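Local atomic coordinates of FMN reductase (NADPH) (Bacillus subtilis, PDB entry 3N2S), a protein that catalyses NADPH-dependent flavin reduction as an FMN-containing homodimer, and also reduces nitroaromatic compounds, quinones and azo dyes. Residues A[11-16]-A[131-136]; A[16-21]-A[163-168]. All blocks are in the same frame, centred on the assembly; numbering follows the deposited sequence.

Both contacts lay successive parts of the loop after helix 3-9 against neighbouring strands of the antiparallel sheet or the chain leaving them, and Ser16 belongs to both. Contact 1 is buried and sets residues 11-16 against strand 131-135, where Ser13 turns to the phosphate of FMN and Arg15 to its flavin ring. Contact 2, its centre about 11 Å from that of contact 1, is partly buried; there residues 16-21 pair with the chain just past the end of strand 155-164, with water bridges and an amide-ring stack instead of ligand bonds. The two meet where Gly131 N probably donates to Gly164 O and where Phe17 packs against Gly131, so the sheet joins the cofactor site to the more exposed loops.

Contact 1 of 2, residues A[11-16]-A[131-136]; sequences HRSIRS and GICYIG. With FMN (flavin mononucleotide), chain E.
The FMN site of the nitroreductase fold takes shape where Ile14, in the loop after helix 3-9, meets Ile132 on strand 131-135. Ile14 N donates to Ile132 O over 3.0 Å, nearly straight at the hydrogen (169°) but from above the carbonyl plane. Water 1 adds a second tie, accepting from Ile132 N and lying close to Arg12 O, to which it can donate. Beside it Ile14 CG1 rests 3.8 Å from Gly131 CA; glycine suits this position because a CB would run into that branch.

Ser13 faces the phosphate. Its N donates to FMN O2P at 2.9 Å, almost perfectly linear (178°), and its hydroxyl donates a hydrogen bond to the phosphate oxygen O3P, whose place is less sure, while accepting from water 2. That water in turn accepts from the N-H of Tyr134, linking loop, phosphate and strand.

With SG anti to its backbone N (chi1 -166°), Cys133 reaches over one face of the Arg15 guanidinium, SG lying 3.8 Å from Arg15 NE. The extended Arg15 chain brings the edge of the guanidinium to the pyrimidine end of the flavin: NE donates to FMN O2 at 2.7 Å and NH2 to FMN N1 at 3.1 Å. Farther along the strand, Tyr134 CB packs 3.4 Å from FMN C8 and its ring turns a face to the C8M methyl. Gly136 N donates to FMN N5 at 2.8 Å, a place for glycine, since a CB would strike FMN C6. Tyr69 and Lys173 of the chain, with Thr39 of the second subunit, also bond to the FMN. A guanidinium at N1 and O2 would be expected to favour negative charge there, consistent with stabilising a reduced flavin, while the N-H at N5 probably tunes the redox-active end.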
loop_
_atom_site.group_PDB
_atom_site.type_symbol
_atom_site.label_atom_id
_atom_site.label_comp_id
_atom_site.label_asym_id
_atom_site.label_seq_id
_atom_site.Cartn_x
_atom_site.Cartn_y
_atom_site.Cartn_z
ATOM N N HIS A 11 14.791 -3.055 -8.522
ATOM C CA HIS A 11 14.046 -4.101 -7.823
ATOM C C HIS A 11 13.708 -5.356 -8.622
ATOM O O HIS A 11 13.237 -5.276 -9.754
ATOM C CB HIS A 11 12.728 -3.556 -7.211
ATOM C CG HIS A 11 11.819 -4.673 -6.760
ATOM N ND1 HIS A 11 10.831 -5.174 -7.588
ATOM C CD2 HIS A 11 11.872 -5.431 -5.647
ATOM C CE1 HIS A 11 10.293 -6.189 -6.932
ATOM N NE2 HIS A 11 10.872 -6.372 -5.761
ATOM N N ARG A 12 13.871 -6.509 -7.966
ATOM C CA ARG A 12 13.390 -7.824 -8.357
ATOM C C ARG A 12 13.170 -8.606 -7.075
ATOM O O ARG A 12 13.868 -8.366 -6.079
ATOM C CB ARG A 12 14.292 -8.562 -9.377
ATOM C CG ARG A 12 15.508 -9.337 -8.821
ATOM C CD ARG A 12 16.591 -8.455 -8.176
ATOM N NE ARG A 12 17.002 -7.326 -9.025
ATOM C CZ ARG A 12 17.901 -7.399 -10.005
ATOM N NH1 ARG A 12 18.198 -6.323 -10.718
ATOM N NH2 ARG A 12 18.491 -8.550 -10.295
ATOM N N SER A 13 12.148 -9.491 -7.077
ATOM C CA SER A 13 11.842 -10.342 -5.930
ATOM C C SER A 13 12.979 -11.354 -5.779
ATOM O O SER A 13 13.451 -11.911 -6.778
ATOM C CB SER A 13 10.513 -11.060 -6.136
ATOM O OG SER A 13 9.450 -10.122 -6.068
ATOM N N ILE A 14 13.448 -11.551 -4.546
ATOM C CA ILE A 14 14.516 -12.503 -4.272
ATOM C C ILE A 14 13.882 -13.687 -3.540
ATOM O O ILE A 14 13.212 -13.517 -2.507
ATOM C CB ILE A 14 15.684 -11.828 -3.481
ATOM C CG1 ILE A 14 16.371 -10.709 -4.316
ATOM C CG2 ILE A 14 16.674 -12.869 -2.953
ATOM C CD1 ILE A 14 17.061 -11.140 -5.679
ATOM N N ARG A 15 14.057 -14.877 -4.102
ATOM C CA ARG A 15 13.450 -16.071 -3.531
ATOM C C ARG A 15 14.503 -17.097 -3.101
ATOM O O ARG A 15 14.168 -18.236 -2.797
ATOM C CB ARG A 15 12.428 -16.671 -4.516
ATOM C CG ARG A 15 11.237 -15.758 -4.764
ATOM C CD ARG A 15 10.282 -16.383 -5.772
ATOM N NE ARG A 15 9.119 -15.522 -5.999
ATOM C CZ ARG A 15 9.068 -14.561 -6.914
ATOM N NH1 ARG A 15 10.096 -14.357 -7.730
ATOM N NH2 ARG A 15 7.966 -13.833 -7.058
ATOM N N SER A 16 15.772 -16.671 -3.052
ATOM C CA SER A 16 16.870 -17.534 -2.633
ATOM C C SER A 16 17.776 -16.711 -1.735
ATOM O O SER A 16 18.424 -15.769 -2.184
ATOM C CB SER A 16 17.617 -18.092 -3.845
ATOM O OG SER A 16 18.639 -18.972 -3.408
ATOM N N GLY A 131 17.743 -8.541 -0.107
ATOM C CA GLY A 131 16.692 -8.931 -1.029
ATOM C C GLY A 131 15.384 -9.060 -0.276
ATOM O O GLY A 131 15.383 -9.309 0.945
ATOM N N ILE A 132 14.260 -8.834 -0.994
ATOM C CA ILE A 132 12.923 -8.965 -0.408
ATOM C C ILE A 132 12.000 -9.759 -1.326
ATOM O O ILE A 132 12.163 -9.746 -2.548
ATOM C CB ILE A 132 12.271 -7.590 -0.005
ATOM C CG1 ILE A 132 11.913 -6.684 -1.223
ATOM C CG2 ILE A 132 13.090 -6.809 1.027
ATOM C CD1 ILE A 132 10.455 -6.867 -1.803
ATOM N N CYS A 133 10.957 -10.344 -0.734
ATOM C CA CYS A 133 9.868 -10.976 -1.461
ATOM C C CYS A 133 8.611 -10.878 -0.623
ATOM O O CYS A 133 8.593 -11.331 0.526
ATOM C CB CYS A 133 10.155 -12.419 -1.888
ATOM S SG CYS A 133 8.973 -13.055 -3.112
ATOM N N TYR A 134 7.574 -10.231 -1.187
ATOM C CA TYR A 134 6.262 -10.142 -0.530
ATOM C C TYR A 134 5.630 -11.519 -0.600
ATOM O O TYR A 134 5.869 -12.242 -1.562
ATOM C CB TYR A 134 5.358 -9.164 -1.270
ATOM C CG TYR A 134 5.602 -7.715 -0.943
ATOM C CD1 TYR A 134 4.777 -7.034 -0.053
ATOM C CD2 TYR A 134 6.643 -7.007 -1.545
ATOM C CE1 TYR A 134 4.990 -5.694 0.249
ATOM C CE2 TYR A 134 6.853 -5.660 -1.270
ATOM C CZ TYR A 134 6.031 -5.011 -0.360
ATOM O OH TYR A 134 6.209 -3.689 -0.107
ATOM N N ILE A 135 4.847 -11.903 0.429
ATOM C CA ILE A 135 4.207 -13.224 0.513
ATOM C C ILE A 135 2.710 -13.070 0.808
ATOM O O ILE A 135 2.291 -13.072 1.966
ATOM C CB ILE A 135 4.898 -14.175 1.543
ATOM C CG1 ILE A 135 6.476 -14.245 1.350
ATOM C CG2 ILE A 135 4.212 -15.597 1.552
ATOM C CD1 ILE A 135 6.989 -14.935 0.025
ATOM N N GLY A 136 1.939 -12.936 -0.253
ATOM C CA GLY A 136 0.481 -12.847 -0.186
ATOM C C GLY A 136 -0.139 -14.220 0.008
ATOM O O GLY A 136 -1.315 -14.318 0.349
HETATM N N1 FMN E . 5.885 -13.859 -4.747
HETATM C C2 FMN E . 5.942 -15.135 -4.279
HETATM O O2 FMN E . 6.849 -15.905 -4.645
HETATM N N3 FMN E . 5.009 -15.596 -3.405
HETATM C C4 FMN E . 3.962 -14.887 -2.868
HETATM O O4 FMN E . 3.151 -15.363 -2.064
HETATM C C4A FMN E . 3.866 -13.481 -3.322
HETATM N N5 FMN E . 2.944 -12.693 -2.828
HETATM C C5A FMN E . 3.003 -11.327 -3.179
HETATM C C6 FMN E . 2.078 -10.452 -2.552
HETATM C C7 FMN E . 2.144 -9.083 -2.764
HETATM C C7M FMN E . 1.206 -8.167 -1.991
HETATM C C8 FMN E . 3.085 -8.548 -3.728
HETATM C C8M FMN E . 3.144 -7.093 -4.039
HETATM C C9 FMN E . 4.005 -9.415 -4.389
HETATM C C9A FMN E . 3.974 -10.808 -4.150
HETATM N N10 FMN E . 4.919 -11.718 -4.693
HETATM C C10 FMN E . 4.955 -13.022 -4.310
HETATM C "C1'" FMN E . 5.936 -11.219 -5.646
HETATM C "C2'" FMN E . 5.286 -10.997 -7.019
HETATM O "O2'" FMN E . 5.121 -12.230 -7.583
HETATM C "C3'" FMN E . 6.278 -10.193 -7.854
HETATM O "O3'" FMN E . 6.430 -8.897 -7.200
HETATM C "C4'" FMN E . 5.820 -10.050 -9.373
HETATM O "O4'" FMN E . 6.048 -11.324 -10.007
HETATM C "C5'" FMN E . 6.750 -9.037 -10.096
HETATM O "O5'" FMN E . 8.108 -9.559 -9.993
HETATM P P FMN E . 9.322 -8.663 -9.414
HETATM O O1P FMN E . 9.504 -7.445 -10.284
HETATM O O2P FMN E . 10.416 -9.708 -9.423
HETATM O O3P FMN E . 8.914 -8.389 -7.957
HETATM O O HOH W 1 14.804 -7.711 -3.629
HETATM O O HOH W 2 8.143 -9.094 -3.752
#

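Contact 2 of 2, residues A[16-21]-A[163-168]; sequences SFTDQL and VGHPAN
Ser16 starts the pairing: its O accepts from Ala167 N at 2.8 Å, and its hydroxyl lies against the Ala167 methyl. Phe17 follows, bridged to Pro166 with CA atoms 4.4 Å apart. Its ring lays one face over Val163 C and turns an edge to His165 O, while CD1 sits 3.5 Å from Gly164 CA; any CB on that glycine would collide with the ring. Outside the pair, Phe17 O is bonded by Lys72 NZ.

Thr18 N closes the bridge, donating to His165 O at 2.9 Å nearly along the C=O axis. The Thr18 hydroxyl, held between backbone N and carbonyl carbon (chi1 72°), accepts from Gln20 N in an ST turn and touches His165 CB. Water 3 donates to Thr18 O and Gln20 O and accepts from His165 N. The extended Gln20 then lays its amide flat on the His165 ring, the planes 6° apart and OE1 3.5 Å above the ring centre. Water 4 joins His165 NE2 to Leu21 O.

Putting an alanine at His165 would probably set the Gln20 amide free to turn and cost water 4 its imidazole partner.

Phe17 and Pro166 form an isolated antiparallel bridge at a non-hydrogen-bonded position, where proline needs no N-H; it pairs the loop with the chain leaving strand 155-164.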
loop_
_atom_site.group_PDB
_atom_site.type_symbol
_atom_site.label_atom_id
_atom_site.label_comp_id
_atom_site.label_asym_id
_atom_site.label_seq_id
_atom_site.Cartn_x
_atom_site.Cartn_y
_atom_site.Cartn_z
ATOM N N SER A 16 15.772 -16.671 -3.052
ATOM C CA SER A 16 16.870 -17.534 -2.633
ATOM C C SER A 16 17.776 -16.711 -1.735
ATOM O O SER A 16 18.424 -15.769 -2.184
ATOM C CB SER A 16 17.617 -18.092 -3.845
ATOM O OG SER A 16 18.639 -18.972 -3.408
ATOM N N PHE A 17 17.795 -17.057 -0.466
ATOM C CA PHE A 17 18.562 -16.330 0.541
ATOM C C PHE A 17 19.583 -17.200 1.227
ATOM O O PHE A 17 19.382 -18.399 1.316
ATOM C CB PHE A 17 17.615 -15.781 1.630
ATOM C CG PHE A 17 16.568 -14.809 1.164
ATOM C CD1 PHE A 17 16.908 -13.492 0.845
ATOM C CD2 PHE A 17 15.226 -15.180 1.114
ATOM C CE1 PHE A 17 15.921 -12.559 0.487
ATOM C CE2 PHE A 17 14.244 -14.261 0.722
ATOM C CZ PHE A 17 14.596 -12.955 0.419
ATOM N N THR A 18 20.628 -16.583 1.803
ATOM C CA THR A 18 21.619 -17.328 2.605
ATOM C C THR A 18 20.985 -17.535 3.991
ATOM O O THR A 18 19.965 -16.915 4.284
ATOM C CB THR A 18 22.914 -16.530 2.764
ATOM O OG1 THR A 18 22.683 -15.430 3.653
ATOM C CG2 THR A 18 23.508 -16.060 1.422
ATOM N N ASP A 19 21.630 -18.331 4.867
ATOM C CA ASP A 19 21.127 -18.568 6.220
ATOM C C ASP A 19 21.482 -17.429 7.201
ATOM O O ASP A 19 21.132 -17.517 8.382
ATOM C CB ASP A 19 21.620 -19.937 6.744
ATOM C CG ASP A 19 23.133 -20.141 6.776
ATOM O OD1 ASP A 19 23.876 -19.208 6.376
ATOM O OD2 ASP A 19 23.574 -21.250 7.156
ATOM N N GLN A 20 22.167 -16.368 6.725
ATOM C CA GLN A 20 22.587 -15.240 7.574
ATOM C C GLN A 20 21.381 -14.433 8.058
ATOM O O GLN A 20 20.688 -13.817 7.243
ATOM C CB GLN A 20 23.585 -14.333 6.851
ATOM C CG GLN A 20 24.241 -13.298 7.775
ATOM C CD GLN A 20 25.180 -12.350 7.059
ATOM O OE1 GLN A 20 25.517 -12.528 5.885
ATOM N NE2 GLN A 20 25.605 -11.306 7.751
ATOM N N LEU A 21 21.149 -14.430 9.374
ATOM C CA LEU A 21 20.016 -13.708 9.951
ATOM C C LEU A 21 20.259 -12.200 9.948
ATOM O O LEU A 21 21.408 -11.748 9.960
ATOM C CB LEU A 21 19.670 -14.206 11.373
ATOM C CG LEU A 21 19.389 -15.716 11.573
ATOM C CD1 LEU A 21 19.351 -16.068 13.036
ATOM C CD2 LEU A 21 18.089 -16.156 10.895
ATOM N N VAL A 163 12.872 -11.130 4.075
ATOM C CA VAL A 163 14.019 -10.235 3.908
ATOM C C VAL A 163 15.290 -11.040 4.221
ATOM O O VAL A 163 15.299 -11.803 5.177
ATOM C CB VAL A 163 13.936 -8.970 4.818
ATOM C CG1 VAL A 163 15.078 -8.004 4.499
ATOM C CG2 VAL A 163 12.574 -8.255 4.691
ATOM N N GLY A 164 16.333 -10.870 3.423
ATOM C CA GLY A 164 17.588 -11.568 3.679
ATOM C C GLY A 164 18.704 -11.207 2.726
ATOM O O GLY A 164 18.544 -10.345 1.853
ATOM N N HIS A 165 19.844 -11.886 2.895
ATOM C CA HIS A 165 21.039 -11.719 2.070
ATOM C C HIS A 165 20.819 -12.597 0.855
ATOM O O HIS A 165 20.611 -13.793 1.021
ATOM C CB HIS A 165 22.305 -12.158 2.849
ATOM C CG HIS A 165 22.618 -11.258 4.004
ATOM N ND1 HIS A 165 23.366 -10.114 3.833
ATOM C CD2 HIS A 165 22.218 -11.328 5.297
ATOM C CE1 HIS A 165 23.423 -9.539 5.024
ATOM N NE2 HIS A 165 22.752 -10.233 5.936
ATOM N N PRO A 166 20.753 -12.042 -0.374
ATOM C CA PRO A 166 20.471 -12.903 -1.529
ATOM C C PRO A 166 21.562 -13.943 -1.811
ATOM O O PRO A 166 22.744 -13.623 -1.717
ATOM C CB PRO A 166 20.317 -11.904 -2.684
ATOM C CG PRO A 166 20.115 -10.551 -2.027
ATOM C CD PRO A 166 20.920 -10.633 -0.778
ATOM N N ALA A 167 21.151 -15.180 -2.125
ATOM C CA ALA A 167 22.040 -16.283 -2.513
ATOM C C ALA A 167 22.095 -16.342 -4.065
ATOM O O ALA A 167 23.021 -16.903 -4.642
ATOM C CB ALA A 167 21.524 -17.594 -1.954
ATOM N N ASN A 168 21.083 -15.749 -4.722
ATOM C CA ASN A 168 20.923 -15.646 -6.176
ATOM C C ASN A 168 20.209 -14.312 -6.430
ATOM O O ASN A 168 19.202 -14.036 -5.770
ATOM C CB ASN A 168 20.094 -16.835 -6.703
ATOM C CG ASN A 168 19.954 -16.931 -8.203
ATOM O OD1 ASN A 168 19.476 -16.014 -8.889
ATOM N ND2 ASN A 168 20.301 -18.092 -8.740
HETATM O O HOH W 3 19.533 -14.067 4.813
HETATM O O HOH W 4 22.549 -9.684 8.540
#